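Local coordinates for lipase (Rhizopus chinensis, PDB 6A0W), which probably hydrolyses the ester bonds of triacylglycerols and related lipids, as a fungal lipase of the alpha/beta-hydrolase fold, at residues T45-V50 with T102-F107; V166-H171 with L179-D184; D184-E189 with A213-S218. One frame throughout, in Å; residues are numbered along the deposited sequence.

How the contacts relate
The three contacts follow one another along the chain and run from one side of the central mixed sheet to the other. Contact 1 seats helix 38-53 on strand 102-108. Contact 2 lies about 10 Å away between centres and uses the neighbouring strand, 165-171, with helix 173-188. Backbone pairing joins them: Val105 N lies 2.9 Å from Ile167 O, probably a hydrogen bond. Contact 3 is about 10 Å from contact 2, centre to centre, and about 19 Å from contact 1. It shares helix 173-188 and Asp184 with contact 2, then reaches helix 210-218 at the surface. Together they show helices layered on both faces of an alpha/beta-hydrolase sheet.

Contact 1: T45-V50 with T102-F107; sequences TNYAGV and TIYVTF
Tyr47 and Tyr104 both set CG anti to their own carbonyl carbon (chi1 -60° and -65°), and these torsions bring the two rings together between helix 38-53 and strand 102-108. This is helix-on-sheet packing in an alpha/beta-hydrolase fold. The segment axes pass 10.0 Å apart, at an angle of 58°. Tyr47 comes at the edge of the Tyr104 ring, near its plane, with Tyr47 CE1 3.7 Å from Tyr104 CE2. The two side chains cross at about a right angle. Thr102, on the same strand, lays its CG2 over the centre of one face of the Tyr104 ring. Tyr104 is therefore met both at its edge and on a face.

A water ties the hydroxyl ends of this group. It lies 2.6 Å from Tyr47 OH, in the plane of that ring, and donates to Thr102 OG1 at 2.9 Å. Its link to Tyr104 OH is weak. Thr102 OG1 is also bonded to Gln100 O.

Val50 uses both methyls farther along the strand. Its CG2 approaches the Tyr104 ring obliquely, 3.9 Å from Tyr104 CE2. Its CG1 turns to Thr106. On the other side of the strand, Val105 points away from the helix and packs on helix 137-160. The Tyr47 carbonyl is held by Thr169 of the adjoining strand. Thr106 OG1 is buried here with no hydrogen-bond partner in the model, and Val50 CG1 rests 3.5 Å from it.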
loop_
_atom_site.group_PDB
_atom_site.type_symbol
_atom_site.label_atom_id
_atom_site.label_comp_id
_atom_site.label_asym_id
_atom_site.label_seq_id
_atom_site.Cartn_x
_atom_site.Cartn_y
_atom_site.Cartn_z
ATOM N N THR A 45 -11.869 2.220 1.979
ATOM C CA THR A 45 -12.053 3.314 1.047
ATOM C C THR A 45 -11.392 4.549 1.627
ATOM O O THR A 45 -10.811 5.360 0.893
ATOM C CB THR A 45 -13.569 3.578 0.776
ATOM O OG1 THR A 45 -14.128 2.447 0.106
ATOM C CG2 THR A 45 -13.776 4.772 -0.090
ATOM N N ASN A 46 -11.600 4.763 2.918
ATOM C CA ASN A 46 -11.160 6.021 3.536
ATOM C C ASN A 46 -9.602 6.151 3.524
ATOM O O ASN A 46 -9.044 7.183 3.133
ATOM C CB ASN A 46 -11.777 6.156 4.925
ATOM C CG ASN A 46 -13.244 6.669 4.881
ATOM O OD1 ASN A 46 -13.597 7.579 5.620
ATOM N ND2 ASN A 46 -14.077 6.142 3.961
ATOM N N TYR A 47 -8.925 5.048 3.808
ATOM C CA TYR A 47 -7.472 4.974 3.753
ATOM C C TYR A 47 -6.909 4.906 2.329
ATOM O O TYR A 47 -5.797 5.400 2.088
ATOM C CB TYR A 47 -6.994 3.798 4.627
ATOM C CG TYR A 47 -7.398 3.948 6.097
ATOM C CD1 TYR A 47 -7.410 5.207 6.704
ATOM C CD2 TYR A 47 -7.728 2.853 6.874
ATOM C CE1 TYR A 47 -7.767 5.365 8.027
ATOM C CE2 TYR A 47 -8.067 2.996 8.210
ATOM C CZ TYR A 47 -8.026 4.243 8.786
ATOM O OH TYR A 47 -8.457 4.424 10.058
ATOM N N ALA A 48 -7.685 4.379 1.379
ATOM C CA ALA A 48 -7.371 4.528 -0.033
ATOM C C ALA A 48 -7.412 5.978 -0.479
ATOM O O ALA A 48 -6.605 6.435 -1.307
ATOM C CB ALA A 48 -8.291 3.689 -0.905
ATOM N N GLY A 49 -8.360 6.709 0.070
ATOM C CA GLY A 49 -8.461 8.110 -0.237
ATOM C C GLY A 49 -7.271 8.856 0.280
ATOM O O GLY A 49 -6.768 9.749 -0.411
ATOM N N VAL A 50 -6.864 8.571 1.521
ATOM C CA VAL A 50 -5.673 9.235 2.067
ATOM C C VAL A 50 -4.419 8.958 1.234
ATOM O O VAL A 50 -3.669 9.848 0.829
ATOM C CB VAL A 50 -5.443 8.835 3.535
ATOM C CG1 VAL A 50 -4.194 9.536 4.089
ATOM C CG2 VAL A 50 -6.652 9.216 4.377
ATOM N N THR A 102 -6.008 9.998 14.946
ATOM C CA THR A 102 -5.131 9.186 14.083
ATOM C C THR A 102 -3.920 9.998 13.630
ATOM O O THR A 102 -4.070 11.184 13.362
ATOM C CB THR A 102 -5.902 8.711 12.838
ATOM O OG1 THR A 102 -7.020 7.909 13.188
ATOM C CG2 THR A 102 -5.066 7.941 11.845
ATOM N N ILE A 103 -2.771 9.373 13.619
ATOM C CA ILE A 103 -1.561 9.970 13.007
ATOM C C ILE A 103 -1.361 9.200 11.704
ATOM O O ILE A 103 -1.187 7.991 11.762
ATOM C CB ILE A 103 -0.333 9.851 13.919
ATOM C CG1 ILE A 103 -0.533 10.591 15.241
ATOM C CG2 ILE A 103 0.897 10.324 13.183
ATOM C CD1 ILE A 103 0.314 10.079 16.359
ATOM N N TYR A 104 -1.414 9.868 10.587
ATOM C CA TYR A 104 -1.272 9.182 9.288
ATOM C C TYR A 104 0.153 9.327 8.765
ATOM O O TYR A 104 0.702 10.396 8.826
ATOM C CB TYR A 104 -2.194 9.812 8.246
ATOM C CG TYR A 104 -3.675 9.690 8.484
ATOM C CD1 TYR A 104 -4.366 10.640 9.200
ATOM C CD2 TYR A 104 -4.388 8.635 7.956
ATOM C CE1 TYR A 104 -5.727 10.542 9.393
ATOM C CE2 TYR A 104 -5.748 8.513 8.146
ATOM C CZ TYR A 104 -6.420 9.478 8.861
ATOM O OH TYR A 104 -7.758 9.355 9.051
ATOM N N VAL A 105 0.701 8.244 8.300
ATOM C CA VAL A 105 2.014 8.223 7.622
ATOM C C VAL A 105 1.675 7.770 6.207
ATOM O O VAL A 105 1.243 6.658 6.075
ATOM C CB VAL A 105 3.017 7.281 8.305
ATOM C CG1 VAL A 105 4.349 7.326 7.601
ATOM C CG2 VAL A 105 3.183 7.619 9.772
ATOM N N THR A 106 1.838 8.610 5.221
ATOM C CA THR A 106 1.427 8.262 3.841
ATOM C C THR A 106 2.609 8.346 2.874
ATOM O O THR A 106 3.350 9.302 2.967
ATOM C CB THR A 106 0.293 9.192 3.389
ATOM O OG1 THR A 106 -0.759 9.175 4.344
ATOM C CG2 THR A 106 -0.248 8.839 2.028
ATOM N N PHE A 107 2.722 7.408 1.954
ATOM C CA PHE A 107 3.825 7.422 0.968
ATOM C C PHE A 107 3.325 7.189 -0.459
ATOM O O PHE A 107 2.251 6.663 -0.686
ATOM C CB PHE A 107 4.813 6.286 1.225
ATOM C CG PHE A 107 5.444 6.254 2.589
ATOM C CD1 PHE A 107 4.842 5.580 3.634
ATOM C CD2 PHE A 107 6.647 6.883 2.824
ATOM C CE1 PHE A 107 5.429 5.536 4.884
ATOM C CE2 PHE A 107 7.230 6.843 4.074
ATOM C CZ PHE A 107 6.622 6.165 5.097
HETATM O O HOH W 1 -8.694 6.844 11.076
#

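Contact 2: V166-H171 with L179-D184; sequences VIVTGH and LLAGMD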
loop_
_atom_site.group_PDB
_atom_site.type_symbol
_atom_site.label_atom_id
_atom_site.label_comp_id
_atom_site.label_asym_id
_atom_site.label_seq_id
_atom_site.Cartn_x
_atom_site.Cartn_y
_atom_site.Cartn_z
ATOM N N VAL A 166 -1.793 4.992 14.861
ATOM C CA VAL A 166 -1.011 5.292 13.695
ATOM C C VAL A 166 -1.441 4.397 12.533
ATOM O O VAL A 166 -1.449 3.155 12.639
ATOM C CB VAL A 166 0.485 5.053 14.018
ATOM C CG1 VAL A 166 1.343 5.208 12.788
ATOM C CG2 VAL A 166 0.943 6.007 15.115
ATOM N N ILE A 167 -1.819 5.046 11.426
ATOM C CA ILE A 167 -2.214 4.378 10.201
ATOM C C ILE A 167 -1.150 4.667 9.155
ATOM O O ILE A 167 -0.847 5.822 8.875
ATOM C CB ILE A 167 -3.544 4.980 9.661
ATOM C CG1 ILE A 167 -4.733 4.715 10.601
ATOM C CG2 ILE A 167 -3.843 4.457 8.269
ATOM C CD1 ILE A 167 -5.247 3.287 10.665
ATOM N N VAL A 168 -0.553 3.631 8.580
ATOM C CA VAL A 168 0.423 3.840 7.531
ATOM C C VAL A 168 -0.216 3.392 6.203
ATOM O O VAL A 168 -0.672 2.257 6.111
ATOM C CB VAL A 168 1.707 3.012 7.751
ATOM C CG1 VAL A 168 2.769 3.458 6.774
ATOM C CG2 VAL A 168 2.221 3.094 9.189
ATOM N N THR A 169 -0.284 4.280 5.210
ATOM C CA THR A 169 -1.013 3.966 3.976
ATOM C C THR A 169 -0.254 4.381 2.716
ATOM O O THR A 169 0.579 5.279 2.749
ATOM C CB THR A 169 -2.465 4.547 4.000
ATOM O OG1 THR A 169 -3.188 4.057 2.866
ATOM C CG2 THR A 169 -2.463 6.062 3.942
ATOM N N GLY A 170 -0.393 3.586 1.659
ATOM C CA GLY A 170 0.138 3.946 0.362
ATOM C C GLY A 170 -0.478 3.152 -0.768
ATOM O O GLY A 170 -0.929 2.018 -0.554
ATOM N N HIS A 171 -0.424 3.752 -1.959
ATOM C CA HIS A 171 -0.781 3.123 -3.239
ATOM C C HIS A 171 0.492 2.677 -3.912
ATOM O O HIS A 171 1.533 3.335 -3.778
ATOM C CB HIS A 171 -1.557 4.143 -4.097
ATOM C CG HIS A 171 -1.808 3.707 -5.506
ATOM N ND1 HIS A 171 -1.250 4.356 -6.584
ATOM C CD2 HIS A 171 -2.636 2.764 -6.020
ATOM C CE1 HIS A 171 -1.693 3.798 -7.700
ATOM N NE2 HIS A 171 -2.470 2.777 -7.382
ATOM N N LEU A 179 4.533 -0.630 4.124
ATOM C CA LEU A 179 4.763 -1.886 4.817
ATOM C C LEU A 179 6.143 -1.830 5.522
ATOM O O LEU A 179 6.264 -2.144 6.700
ATOM C CB LEU A 179 4.795 -3.014 3.794
ATOM C CG LEU A 179 5.146 -4.377 4.356
ATOM C CD1 LEU A 179 4.158 -4.745 5.455
ATOM C CD2 LEU A 179 5.126 -5.429 3.254
ATOM N N LEU A 180 7.132 -1.279 4.826
ATOM C CA LEU A 180 8.484 -1.153 5.411
ATOM C C LEU A 180 8.490 -0.179 6.577
ATOM O O LEU A 180 8.981 -0.512 7.669
ATOM C CB LEU A 180 9.502 -0.767 4.336
ATOM C CG LEU A 180 9.786 -1.814 3.242
ATOM C CD1 LEU A 180 10.664 -1.249 2.116
ATOM C CD2 LEU A 180 10.434 -3.056 3.817
ATOM N N ALA A 181 7.706 0.880 6.451
ATOM C CA ALA A 181 7.572 1.796 7.552
ATOM C C ALA A 181 6.891 1.119 8.729
ATOM O O ALA A 181 7.228 1.383 9.896
ATOM C CB ALA A 181 6.789 3.039 7.145
ATOM N N GLY A 182 5.818 0.386 8.444
ATOM C CA GLY A 182 5.079 -0.244 9.531
ATOM C C GLY A 182 5.962 -1.231 10.303
ATOM O O GLY A 182 5.918 -1.276 11.515
ATOM N N MET A 183 6.738 -2.038 9.591
ATOM C CA MET A 183 7.687 -2.947 10.239
ATOM C C MET A 183 8.810 -2.237 11.058
ATOM O O MET A 183 9.024 -2.563 12.246
ATOM C CB MET A 183 8.282 -3.879 9.192
ATOM C CG MET A 183 7.282 -4.839 8.558
ATOM S SD MET A 183 6.472 -5.878 9.782
ATOM C CE MET A 183 4.977 -4.939 10.047
ATOM N N ASP A 184 9.256 -1.086 10.567
ATOM C CA ASP A 184 10.271 -0.268 11.286
ATOM C C ASP A 184 9.696 0.363 12.542
ATOM O O ASP A 184 10.288 0.333 13.634
ATOM C CB ASP A 184 10.809 0.820 10.323
ATOM C CG ASP A 184 12.189 1.393 10.742
ATOM O OD1 ASP A 184 12.879 0.775 11.559
ATOM O OD2 ASP A 184 12.558 2.494 10.291
#
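Val168 and Ala181 make the closest touch between strand 165-171 and helix 173-188, with Val168 CG1 4.1 Å from Ala181 CB. The other methyl of Val168 reaches the helix backbone itself: Val168 CG2 lies 4.4 Å from Gly182 CA. One valine therefore spreads its two branches over two consecutive small residues. With CG1 anti to the backbone N (chi1 -170°) and CG2 anti to the carbonyl carbon, CG1 is placed at Ala181 CB and CG2 at Gly182 CA. The Gly182 contact is made by its backbone CA. The CA atoms of Val168 and Gly182 are 6.5 Å apart, the nearest such pair here.

The next shell surrounds this valine. Phe107 of the neighbouring strand touches both Val168 and Ala181, and Leu197 of strand 197-202 touches Val168. Tyr143 and Tyr150 of helix 137-160 pack on Ala181. Within the helix, Met183 N donates to Leu179 O at 2.9 Å, one of the bonds that hold the turn bearing Ala181 and Gly182.

The contact belongs to the beta-alpha-beta unit of strand 165-171, helix 173-188 and strand 197-202. The strand leads into a turn consistent with the nucleophile elbow of lipases, whose first glycine would be Gly170. Thr169 points away from this helix, and its OG1 is bonded to Tyr200 O.

Between strand and helix the chemistry is wholly apolar. Only methyl groups and a backbone CA meet, so attraction rests on dispersion and the exclusion of water, with no directional bond between the two segments to fix the register.

Contact 3: D184-E189 with A213-S218; sequences DLYQRE and AYYVDS. With SO4 (sulfate ion), chain D.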
loop_
_atom_site.group_PDB
_atom_site.type_symbol
_atom_site.label_atom_id
_atom_site.label_comp_id
_atom_site.label_asym_id
_atom_site.label_seq_id
_atom_site.Cartn_x
_atom_site.Cartn_y
_atom_site.Cartn_z
ATOM N N ASP A 184 9.256 -1.086 10.567
ATOM C CA ASP A 184 10.271 -0.268 11.286
ATOM C C ASP A 184 9.696 0.363 12.542
ATOM O O ASP A 184 10.288 0.333 13.634
ATOM C CB ASP A 184 10.809 0.820 10.323
ATOM C CG ASP A 184 12.189 1.393 10.742
ATOM O OD1 ASP A 184 12.879 0.775 11.559
ATOM O OD2 ASP A 184 12.558 2.494 10.291
ATOM N N LEU A 185 8.519 0.951 12.420
ATOM C CA LEU A 185 7.820 1.428 13.589
ATOM C C LEU A 185 7.625 0.312 14.638
ATOM O O LEU A 185 7.830 0.524 15.848
ATOM C CB LEU A 185 6.471 2.031 13.185
ATOM C CG LEU A 185 6.625 3.342 12.413
ATOM C CD1 LEU A 185 5.370 3.709 11.624
ATOM C CD2 LEU A 185 7.014 4.455 13.393
ATOM N N TYR A 186 7.160 -0.854 14.197
ATOM C CA TYR A 186 7.016 -1.959 15.138
ATOM C C TYR A 186 8.378 -2.260 15.812
ATOM O O TYR A 186 8.415 -2.623 16.985
ATOM C CB TYR A 186 6.466 -3.205 14.436
ATOM C CG TYR A 186 6.494 -4.492 15.255
ATOM C CD1 TYR A 186 5.561 -4.747 16.257
ATOM C CD2 TYR A 186 7.399 -5.484 14.944
ATOM C CE1 TYR A 186 5.613 -5.926 17.014
ATOM C CE2 TYR A 186 7.437 -6.685 15.646
ATOM C CZ TYR A 186 6.543 -6.900 16.651
ATOM O OH TYR A 186 6.668 -8.103 17.267
ATOM N N GLN A 187 9.449 -2.261 15.023
ATOM C CA GLN A 187 10.764 -2.665 15.529
ATOM C C GLN A 187 11.303 -1.625 16.490
ATOM O O GLN A 187 11.738 -1.983 17.550
ATOM C CB GLN A 187 11.750 -2.935 14.403
ATOM C CG GLN A 187 11.468 -4.193 13.600
ATOM C CD GLN A 187 11.846 -4.076 12.148
ATOM O OE1 GLN A 187 12.475 -3.101 11.754
ATOM N NE2 GLN A 187 11.512 -5.098 11.333
ATOM N N ARG A 188 11.104 -0.338 16.236
ATOM C CA ARG A 188 11.884 0.670 16.927
ATOM C C ARG A 188 11.093 1.647 17.707
ATOM O O ARG A 188 11.658 2.431 18.457
ATOM C CB ARG A 188 12.750 1.401 15.928
ATOM C CG ARG A 188 13.759 0.493 15.261
ATOM C CD ARG A 188 14.850 1.306 14.569
ATOM N NE ARG A 188 14.340 2.098 13.451
ATOM C CZ ARG A 188 14.490 3.405 13.322
ATOM N NH1 ARG A 188 14.022 4.010 12.237
ATOM N NH2 ARG A 188 15.241 4.081 14.198
ATOM N N GLU A 189 9.774 1.620 17.573
ATOM C CA GLU A 189 8.952 2.514 18.372
ATOM C C GLU A 189 8.102 1.640 19.275
ATOM O O GLU A 189 7.104 1.048 18.860
ATOM C CB GLU A 189 8.098 3.378 17.453
ATOM C CG GLU A 189 6.967 4.120 18.106
ATOM C CD GLU A 189 7.427 4.998 19.264
ATOM O OE1 GLU A 189 7.724 6.189 19.023
ATOM O OE2 GLU A 189 7.378 4.525 20.423
ATOM N N ALA A 213 7.831 -12.325 4.555
ATOM C CA ALA A 213 6.379 -12.455 4.647
ATOM C C ALA A 213 5.963 -13.159 5.947
ATOM O O ALA A 213 5.090 -12.660 6.664
ATOM C CB ALA A 213 5.850 -13.204 3.425
ATOM N N TYR A 214 6.678 -14.222 6.318
ATOM C CA TYR A 214 6.390 -14.886 7.589
ATOM C C TYR A 214 6.666 -13.977 8.757
ATOM O O TYR A 214 5.904 -13.953 9.736
ATOM C CB TYR A 214 7.174 -16.193 7.745
ATOM C CG TYR A 214 7.022 -17.135 6.572
ATOM C CD1 TYR A 214 5.828 -17.237 5.879
ATOM C CD2 TYR A 214 8.061 -17.979 6.211
ATOM C CE1 TYR A 214 5.684 -18.133 4.815
ATOM C CE2 TYR A 214 7.933 -18.877 5.172
ATOM C CZ TYR A 214 6.756 -18.921 4.453
ATOM O OH TYR A 214 6.650 -19.798 3.397
ATOM N N TYR A 215 7.745 -13.204 8.657
ATOM C CA TYR A 215 8.055 -12.244 9.698
ATOM C C TYR A 215 6.927 -11.214 9.847
ATOM O O TYR A 215 6.519 -10.843 10.948
ATOM C CB TYR A 215 9.408 -11.529 9.411
ATOM C CG TYR A 215 9.639 -10.346 10.331
ATOM C CD1 TYR A 215 9.882 -10.521 11.676
ATOM C CD2 TYR A 215 9.514 -9.054 9.863
ATOM C CE1 TYR A 215 9.976 -9.441 12.547
ATOM C CE2 TYR A 215 9.554 -7.981 10.720
ATOM C CZ TYR A 215 9.819 -8.161 12.047
ATOM O OH TYR A 215 9.925 -7.050 12.865
ATOM N N VAL A 216 6.509 -10.639 8.733
ATOM C CA VAL A 216 5.476 -9.612 8.798
ATOM C C VAL A 216 4.225 -10.156 9.516
ATOM O O VAL A 216 3.664 -9.520 10.420
ATOM C CB VAL A 216 5.103 -9.151 7.375
ATOM C CG1 VAL A 216 3.805 -8.364 7.414
ATOM C CG2 VAL A 216 6.217 -8.284 6.800
ATOM N N ASP A 217 3.830 -11.351 9.123
ATOM C CA ASP A 217 2.687 -12.052 9.752
ATOM C C ASP A 217 2.905 -12.312 11.249
ATOM O O ASP A 217 2.009 -12.086 12.047
ATOM C CB ASP A 217 2.437 -13.378 9.009
ATOM C CG ASP A 217 1.706 -13.190 7.708
ATOM O OD1 ASP A 217 1.182 -12.066 7.472
ATOM O OD2 ASP A 217 1.644 -14.173 6.917
ATOM N N SER A 218 4.153 -12.572 11.644
ATOM C CA SER A 218 4.480 -12.845 13.047
ATOM C C SER A 218 4.351 -11.653 13.916
ATOM O O SER A 218 4.202 -11.798 15.121
ATOM C CB SER A 218 5.904 -13.382 13.199
ATOM O OG SER A 218 6.896 -12.394 13.014
HETATM S S SO4 D . 9.575 -22.099 3.413
HETATM O O1 SO4 D . 9.890 -20.794 2.783
HETATM O O2 SO4 D . 9.545 -23.196 2.407
HETATM O O3 SO4 D . 10.633 -22.369 4.413
HETATM O O4 SO4 D . 8.280 -22.104 4.137
#
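Tyr186 and Gln187 on the last turn of helix 173-188 reach Tyr215 of helix 210-218 across a wide backbone gap, the nearest CA pair being Tyr186 and Val216 at 10.1 Å. Long side chains span it. Tyr215 carries CG anti to its backbone N (chi1 169°), and its ring extends so that the hydroxyl arrives between the two partners.

Gln187 NE2 donates to Tyr215 OH at 2.9 Å. The bond is nearly straight, with an N-H...O angle of 163°, and the oxygen lies in the amide plane. The amide is turned 38° from the Tyr215 ring. A bend at chi2 swings the Gln187 amide across, and its CG also packs close to the same hydroxyl. Tyr186 meets that oxygen with a ring edge: Tyr215 OH sits in the plane of the Tyr186 ring, 3.6 Å from Tyr186 CD2. Beside this bridge, Met183 packs on Val216 and Tyr215.

Each helix also makes polar bonds of its own. Arg188 forms a side-on salt bridge with Asp184 one turn back. Its NE bonds Asp184 OD1 at 2.7 Å and its NH1 bonds Asp184 OD2 at 2.9 Å. Tyr143 also bonds Asp184 OD2, and Phe151 gives Arg188 a cation-pi partner. On the other helix, Ser218 OG turns back to Tyr215 O at 2.6 Å. Tyr214 OH donates to O4 of a sulfate at 2.9 Å. That ion probably came from the crystallisation liquor.

The interhelix bond is amide to phenol, with no net charge on the glutamine. Because Gln187 NE2 also bonds Tyr127 OH, the amide is fixed by two hydroxyls, which would limit its rotation at this surface contact.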